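Local coordinates for protein PAN2-PAN3 deadenylation complex catalytic subunit pan2 (PDB 4CZX) that probably shortens the poly(A) tails of mRNA as catalytic subunit of the PAN deadenylation complex, this chain being that subunit's N-terminal WD40 propeller domain, at residues 51-56 / 60-65. Residues are numbered along the deposited sequence; the frame is centred on the assembly and turned at random.
Sequences AGSFIG and KRFTAF
K60 and I55 pair beside the turn of this hairpin, exchanging two backbone hydrogen bonds. I55 N gives the shorter one, 2.7 Å to K60 O, and that same oxygen takes a CA-H...O contact from F54. At R61, the next residue up the strand, the ring of F54 lies against the backbone: CD2 sits 3.7 Å from R61 CA, with CG turned beside its own backbone N (chi1 -58°). Y17 meets this ring edge-to-face, so an alanine in place of F54 would probably leave both Y17 and the R61 backbone without their packing partner. F62 sends its N-H to S53 O, and its CB rests 3.7 Å from I55 CG1, while S53 OG approaches the ring at its edge, 3.4 Å from CD2. The pairing then slips by one residue: a beta bulge, with F62 and T63 both set against S53, in the outermost pair of strands of a four-stranded WD40 propeller blade. T63 O receives S53 N at 2.8 Å, a nearly straight bond (173° at the hydrogen), and a water bridges this oxygen to S53 O, hanging over one face of the F54 ring. The two hydroxyls, S53 OG and T63 OG1, stand 2.8 Å apart on the same side of the strands; T63 OG1 is also bonded to R98 O. A64 faces G52 as a non-hydrogen-bonded pair, resuming the regular register with its CB over G52 CA, and its backbone bonds to another protein chain. F65 continues it as a hydrogen-bonded pair with A51, trading two 2.9 Å bonds, F65 N to A51 O and A51 N to F65 O.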
# COMPACT_ATOMS: atom_id res chain seq x y z
N ALA A 51 8.33 -20.05 -6.24
CA ALA A 51 9.32 -21.11 -6.10
C ALA A 51 9.77 -21.15 -4.66
O ALA A 51 10.16 -20.12 -4.09
CB ALA A 51 10.51 -20.86 -7.02
N GLY A 52 9.70 -22.33 -4.05
CA GLY A 52 10.27 -22.52 -2.72
C GLY A 52 11.36 -23.59 -2.75
O GLY A 52 11.18 -24.62 -3.39
N SER A 53 12.47 -23.34 -2.05
CA SER A 53 13.55 -24.33 -1.94
C SER A 53 13.68 -24.81 -0.50
O SER A 53 13.48 -24.03 0.45
CB SER A 53 14.88 -23.75 -2.44
OG SER A 53 15.38 -22.76 -1.56
N PHE A 54 14.04 -26.08 -0.35
CA PHE A 54 14.11 -26.74 0.95
C PHE A 54 15.34 -27.65 1.06
O PHE A 54 15.67 -28.37 0.11
CB PHE A 54 12.83 -27.54 1.19
CG PHE A 54 11.58 -26.69 1.13
CD1 PHE A 54 10.92 -26.49 -0.07
CD2 PHE A 54 11.09 -26.09 2.28
CE1 PHE A 54 9.78 -25.70 -0.13
CE2 PHE A 54 9.95 -25.29 2.23
CZ PHE A 54 9.30 -25.10 1.02
N ILE A 55 16.02 -27.61 2.21
CA ILE A 55 17.31 -28.28 2.40
C ILE A 55 17.22 -29.62 3.08
O ILE A 55 16.59 -29.75 4.13
CB ILE A 55 18.29 -27.43 3.26
CG1 ILE A 55 18.38 -25.99 2.76
CG2 ILE A 55 19.67 -28.09 3.33
CD1 ILE A 55 18.96 -25.04 3.80
N GLY A 56 17.86 -30.62 2.48
CA GLY A 56 18.06 -31.89 3.15
C GLY A 56 16.80 -32.71 3.26
O GLY A 56 15.74 -32.31 2.79
N LYS A 60 14.17 -28.42 5.44
CA LYS A 60 14.33 -27.13 6.11
C LYS A 60 14.20 -26.02 5.06
O LYS A 60 14.83 -26.07 4.01
CB LYS A 60 15.69 -27.09 6.83
CG LYS A 60 16.14 -25.73 7.34
CD LYS A 60 17.55 -25.84 7.94
CE LYS A 60 18.15 -24.46 8.21
NZ LYS A 60 19.63 -24.54 8.45
N ARG A 61 13.37 -25.02 5.34
CA ARG A 61 13.17 -23.94 4.38
C ARG A 61 14.46 -23.20 4.05
O ARG A 61 15.24 -22.87 4.94
CB ARG A 61 12.12 -22.97 4.92
CG ARG A 61 12.10 -21.65 4.18
CD ARG A 61 12.50 -20.52 5.10
NE ARG A 61 11.33 -19.83 5.64
CZ ARG A 61 11.38 -18.87 6.55
NH1 ARG A 61 12.56 -18.48 7.04
NH2 ARG A 61 10.26 -18.29 6.97
N PHE A 62 14.70 -22.92 2.77
CA PHE A 62 15.90 -22.16 2.40
C PHE A 62 15.50 -20.81 1.82
O PHE A 62 15.50 -19.81 2.53
CB PHE A 62 16.79 -22.93 1.41
CG PHE A 62 18.05 -22.19 1.03
CD1 PHE A 62 18.87 -21.65 2.00
CD2 PHE A 62 18.40 -22.03 -0.30
CE1 PHE A 62 20.02 -20.95 1.66
CE2 PHE A 62 19.55 -21.33 -0.65
CZ PHE A 62 20.36 -20.79 0.33
N THR A 63 15.16 -20.77 0.54
CA THR A 63 14.74 -19.53 -0.09
C THR A 63 13.37 -19.68 -0.74
O THR A 63 12.89 -20.80 -0.95
CB THR A 63 15.74 -19.03 -1.15
OG1 THR A 63 15.98 -20.08 -2.09
CG2 THR A 63 17.08 -18.60 -0.49
N ALA A 64 12.74 -18.56 -1.06
CA ALA A 64 11.45 -18.59 -1.72
C ALA A 64 11.19 -17.25 -2.38
O ALA A 64 11.44 -16.19 -1.78
CB ALA A 64 10.33 -18.94 -0.74
N PHE A 65 10.71 -17.29 -3.62
CA PHE A 65 10.46 -16.06 -4.38
C PHE A 65 9.58 -16.36 -5.59
O PHE A 65 9.59 -17.47 -6.11
CB PHE A 65 11.78 -15.41 -4.82
CG PHE A 65 12.80 -16.38 -5.35
CD1 PHE A 65 12.84 -16.70 -6.71
CD2 PHE A 65 13.72 -16.98 -4.51
CE1 PHE A 65 13.80 -17.61 -7.20
CE2 PHE A 65 14.66 -17.91 -4.99
CZ PHE A 65 14.70 -18.21 -6.34
O HOH W 1 11.32 -22.13 0.99